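Local structure of beta-glucosidase (Saccharopolyspora erythraea D, 5M6G) at residues 105-116 with 382-390. The protein probably hydrolyses terminal, non-reducing beta-D-glucosyl residues with release of beta-D-glucose, as a glycoside hydrolase of family 3. Residues are numbered along the deposited sequence; the frame is centred on the assembly and turned at random.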
loop_
_atom_site.group_PDB
_atom_site.type_symbol
_atom_site.label_atom_id
_atom_site.label_comp_id
_atom_site.label_asym_id
_atom_site.label_seq_id
_atom_site.Cartn_x
_atom_site.Cartn_y
_atom_site.Cartn_z
ATOM N N ALA A 105 0.930 -20.498 2.658
ATOM C CA ALA A 105 -0.319 -21.254 2.613
ATOM C C ALA A 105 -0.396 -22.254 3.761
ATOM O O ALA A 105 -1.458 -22.421 4.377
ATOM C CB ALA A 105 -0.469 -21.962 1.270
ATOM N N ASP A 106 0.721 -22.923 4.068
ATOM C CA ASP A 106 0.757 -23.840 5.204
ATOM C C ASP A 106 0.457 -23.108 6.507
ATOM O O ASP A 106 -0.321 -23.590 7.340
ATOM C CB ASP A 106 2.121 -24.524 5.289
ATOM C CG ASP A 106 2.353 -25.496 4.166
ATOM O OD1 ASP A 106 1.379 -25.844 3.461
ATOM O OD2 ASP A 106 3.520 -25.912 3.990
ATOM N N MET A 107 1.084 -21.947 6.706
ATOM C CA MET A 107 0.849 -21.183 7.924
ATOM C C MET A 107 -0.622 -20.809 8.052
ATOM O O MET A 107 -1.230 -20.984 9.115
ATOM C CB MET A 107 1.716 -19.924 7.925
ATOM C CG MET A 107 1.544 -19.054 9.181
ATOM S SD MET A 107 2.487 -17.529 9.008
ATOM C CE MET A 107 1.511 -16.661 7.785
ATOM N N TYR A 108 -1.206 -20.296 6.966
ATOM C CA TYR A 108 -2.618 -19.932 6.970
ATOM C C TYR A 108 -3.498 -21.125 7.339
ATOM O O TYR A 108 -4.354 -21.026 8.223
ATOM C CB TYR A 108 -3.015 -19.372 5.604
ATOM C CG TYR A 108 -4.481 -19.029 5.540
ATOM C CD1 TYR A 108 -4.932 -17.758 5.887
ATOM C CD2 TYR A 108 -5.424 -19.991 5.184
ATOM C CE1 TYR A 108 -6.289 -17.451 5.851
ATOM C CE2 TYR A 108 -6.762 -19.701 5.158
ATOM C CZ TYR A 108 -7.193 -18.430 5.486
ATOM O OH TYR A 108 -8.532 -18.148 5.448
ATOM N N ASP A 109 -3.306 -22.263 6.658
ATOM C CA ASP A 109 -4.128 -23.440 6.931
ATOM C C ASP A 109 -3.968 -23.919 8.363
ATOM O O ASP A 109 -4.915 -24.461 8.948
ATOM C CB ASP A 109 -3.770 -24.573 5.968
ATOM C CG ASP A 109 -4.284 -24.331 4.572
ATOM O OD1 ASP A 109 -5.056 -23.370 4.383
ATOM O OD2 ASP A 109 -3.928 -25.110 3.667
ATOM N N SER A 110 -2.778 -23.749 8.936
ATOM C CA SER A 110 -2.562 -24.153 10.320
ATOM C C SER A 110 -3.428 -23.323 11.267
ATOM O O SER A 110 -4.087 -23.864 12.167
ATOM C CB SER A 110 -1.081 -24.015 10.662
ATOM O OG SER A 110 -0.840 -24.306 12.020
ATOM N N TYR A 111 -3.451 -22.003 11.072
ATOM C CA TYR A 111 -4.334 -21.169 11.888
ATOM C C TYR A 111 -5.792 -21.550 11.676
ATOM O O TYR A 111 -6.566 -21.659 12.638
ATOM C CB TYR A 111 -4.111 -19.696 11.557
ATOM C CG TYR A 111 -2.961 -19.067 12.308
ATOM C CD1 TYR A 111 -3.122 -18.651 13.619
ATOM C CD2 TYR A 111 -1.711 -18.879 11.697
ATOM C CE1 TYR A 111 -2.091 -18.067 14.323
ATOM C CE2 TYR A 111 -0.665 -18.290 12.400
ATOM C CZ TYR A 111 -0.864 -17.891 13.714
ATOM O OH TYR A 111 0.143 -17.296 14.442
ATOM N N GLN A 112 -6.174 -21.798 10.426
ATOM C CA GLN A 112 -7.569 -22.086 10.124
ATOM C C GLN A 112 -8.016 -23.404 10.748
ATOM O O GLN A 112 -9.121 -23.485 11.301
ATOM C CB GLN A 112 -7.768 -22.100 8.612
ATOM C CG GLN A 112 -9.201 -22.000 8.174
ATOM C CD GLN A 112 -9.847 -20.706 8.632
ATOM O OE1 GLN A 112 -10.329 -20.623 9.754
ATOM N NE2 GLN A 112 -9.850 -19.691 7.770
ATOM N N ARG A 113 -7.170 -24.442 10.696
ATOM C CA ARG A 113 -7.543 -25.716 11.317
ATOM C C ARG A 113 -7.900 -25.536 12.789
ATOM O O ARG A 113 -8.878 -26.123 13.281
ATOM C CB ARG A 113 -6.405 -26.736 11.176
ATOM C CG ARG A 113 -6.247 -27.338 9.789
ATOM C CD ARG A 113 -5.376 -28.594 9.848
ATOM N NE ARG A 113 -4.001 -28.248 10.163
ATOM C CZ ARG A 113 -3.100 -27.894 9.251
ATOM N NH1 ARG A 113 -3.424 -27.863 7.963
ATOM N NH2 ARG A 113 -1.868 -27.576 9.627
ATOM N N ALA A 114 -7.116 -24.732 13.512
ATOM C CA ALA A 114 -7.390 -24.507 14.926
ATOM C C ALA A 114 -8.681 -23.725 15.125
ATOM O O ALA A 114 -9.507 -24.086 15.978
ATOM C CB ALA A 114 -6.214 -23.789 15.580
ATOM N N ALA A 115 -8.889 -22.667 14.335
ATOM C CA ALA A 115 -10.131 -21.899 14.438
ATOM C C ALA A 115 -11.352 -22.771 14.158
ATOM O O ALA A 115 -12.379 -22.654 14.835
ATOM C CB ALA A 115 -10.092 -20.711 13.475
ATOM N N LEU A 116 -11.258 -23.655 13.166
ATOM C CA LEU A 116 -12.383 -24.512 12.817
ATOM C C LEU A 116 -12.705 -25.550 13.886
ATOM O O LEU A 116 -13.771 -26.168 13.811
ATOM C CB LEU A 116 -12.108 -25.225 11.488
ATOM C CG LEU A 116 -11.980 -24.385 10.212
ATOM C CD1 LEU A 116 -11.582 -25.265 9.038
ATOM C CD2 LEU A 116 -13.238 -23.627 9.881
ATOM N N LEU A 382 -15.860 -18.220 3.686
ATOM C CA LEU A 382 -14.966 -18.904 4.620
ATOM C C LEU A 382 -15.649 -20.059 5.335
ATOM O O LEU A 382 -14.968 -20.991 5.785
ATOM C CB LEU A 382 -14.422 -17.910 5.648
ATOM C CG LEU A 382 -13.430 -16.893 5.071
ATOM C CD1 LEU A 382 -13.032 -15.857 6.130
ATOM C CD2 LEU A 382 -12.199 -17.604 4.526
ATOM N N PHE A 383 -16.974 -20.011 5.483
ATOM C CA PHE A 383 -17.675 -21.108 6.138
ATOM C C PHE A 383 -17.821 -22.317 5.224
ATOM O O PHE A 383 -18.128 -23.412 5.706
ATOM C CB PHE A 383 -19.065 -20.656 6.617
ATOM C CG PHE A 383 -19.045 -19.762 7.832
ATOM C CD1 PHE A 383 -18.776 -18.404 7.717
ATOM C CD2 PHE A 383 -19.324 -20.278 9.090
ATOM C CE1 PHE A 383 -18.777 -17.577 8.838
ATOM C CE2 PHE A 383 -19.326 -19.460 10.215
ATOM C CZ PHE A 383 -19.052 -18.112 10.094
ATOM N N GLU A 384 -17.619 -22.141 3.920
ATOM C CA GLU A 384 -17.665 -23.218 2.941
ATOM C C GLU A 384 -16.278 -23.647 2.479
ATOM O O GLU A 384 -16.029 -24.846 2.324
ATOM C CB GLU A 384 -18.492 -22.790 1.720
ATOM C CG GLU A 384 -20.004 -22.906 1.903
ATOM C CD GLU A 384 -20.546 -21.963 2.959
ATOM O OE1 GLU A 384 -20.509 -20.728 2.762
ATOM O OE2 GLU A 384 -21.005 -22.460 4.004
ATOM N N ARG A 385 -15.367 -22.691 2.283
ATOM C CA ARG A 385 -14.033 -22.936 1.716
ATOM C C ARG A 385 -13.004 -22.200 2.562
ATOM O O ARG A 385 -12.553 -21.107 2.197
ATOM C CB ARG A 385 -13.960 -22.468 0.262
ATOM C CG ARG A 385 -14.862 -23.238 -0.687
ATOM C CD ARG A 385 -15.052 -22.503 -2.007
ATOM N NE ARG A 385 -15.895 -21.320 -1.847
ATOM C CZ ARG A 385 -17.219 -21.363 -1.721
ATOM N NH1 ARG A 385 -17.857 -22.531 -1.737
ATOM N NH2 ARG A 385 -17.908 -20.242 -1.579
ATOM N N PRO A 386 -12.628 -22.756 3.714
ATOM C CA PRO A 386 -11.767 -22.008 4.640
ATOM C C PRO A 386 -10.275 -22.035 4.323
ATOM O O PRO A 386 -9.535 -21.230 4.903
ATOM C CB PRO A 386 -12.042 -22.699 5.983
ATOM C CG PRO A 386 -12.431 -24.071 5.610
ATOM C CD PRO A 386 -13.249 -23.918 4.369
ATOM N N PHE A 387 -9.801 -22.916 3.450
ATOM C CA PHE A 387 -8.373 -23.171 3.335
ATOM C C PHE A 387 -7.777 -22.519 2.092
ATOM O O PHE A 387 -8.474 -22.054 1.189
ATOM C CB PHE A 387 -8.097 -24.680 3.333
ATOM C CG PHE A 387 -8.475 -25.357 4.623
ATOM C CD1 PHE A 387 -7.760 -25.106 5.790
ATOM C CD2 PHE A 387 -9.531 -26.255 4.670
ATOM C CE1 PHE A 387 -8.104 -25.734 6.980
ATOM C CE2 PHE A 387 -9.878 -26.867 5.850
ATOM C CZ PHE A 387 -9.169 -26.606 7.009
ATOM N N ALA A 388 -6.452 -22.494 2.060
ATOM C CA ALA A 388 -5.750 -21.864 0.955
ATOM C C ALA A 388 -6.071 -22.570 -0.355
ATOM O O ALA A 388 -6.175 -23.796 -0.415
ATOM C CB ALA A 388 -4.243 -21.876 1.215
ATOM N N GLN A 389 -6.221 -21.775 -1.412
ATOM C CA GLN A 389 -6.522 -22.269 -2.756
ATOM C C GLN A 389 -5.203 -22.570 -3.458
ATOM O O GLN A 389 -4.663 -21.756 -4.207
ATOM C CB GLN A 389 -7.309 -21.224 -3.528
ATOM C CG GLN A 389 -8.754 -21.120 -3.154
ATOM C CD GLN A 389 -9.204 -19.690 -3.269
ATOM O OE1 GLN A 389 -9.326 -18.960 -2.280
ATOM N NE2 GLN A 389 -9.341 -19.246 -4.492
ATOM N N ARG A 390 -4.674 -23.763 -3.211
ATOM C CA ARG A 390 -3.327 -24.011 -3.708
ATOM C C ARG A 390 -3.258 -24.160 -5.222
ATOM O O ARG A 390 -2.155 -24.093 -5.775
ATOM C CB ARG A 390 -2.749 -25.231 -3.010
ATOM C CG ARG A 390 -2.531 -24.922 -1.555
ATOM C CD ARG A 390 -2.165 -26.126 -0.778
ATOM N NE ARG A 390 -2.208 -25.840 0.647
ATOM C CZ ARG A 390 -1.129 -25.672 1.397
ATOM N NH1 ARG A 390 0.081 -25.758 0.849
ATOM N NH2 ARG A 390 -1.261 -25.431 2.688
HETATM O O HOH W 1 -4.914 -25.529 1.361
#
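F387 sets the CE1 and CZ end of its ring against helix 101-116, where CZ meets CD1 of L116 at 3.4 Å and CE1 meets CG of R113 at 3.7 Å, both obliquely. The carboxylate of D109 stands almost perpendicular to this ring (planes 85° apart), with OD1 at the ring's edge. D109 OD1 spends its syn lone pair on the backbone of the loop, taking a nearly straight hydrogen bond from A388 N (2.8 Å, 168°). D109 OD2 accepts R390 NH2 at 2.9 Å from above the carboxylate plane and also receives a water that bridges to A388 O and R390 NE. R390 reaches D109 on an extended chain, CG to NE, and grips D106 end-on, NH1 and NH2 both donating to OD1, while CB of A105 lies over one guanidinium face. The helix links parallel neighbouring strands 87-90 and 125-128 in a beta-alpha-beta crossover of the TIM-barrel-related domain, and the salt-bridge network fastens to it the loop after helix 363-379. Further along, P386 O lies at the edge of the Y108 ring, 3.2 Å from CE2, and accepts Q112 NE2 at 3.3 Å, at a slant. A bend at chi2 (61°) turns the Q112 side chain across P386, CG against the proline CB, and its OE1 is held by L124 N. Y108, its ring pointing away from the backbone nitrogen, extends its hydroxyl past L382 CD2 to hydrogen-bond D175, a magnesium ligand.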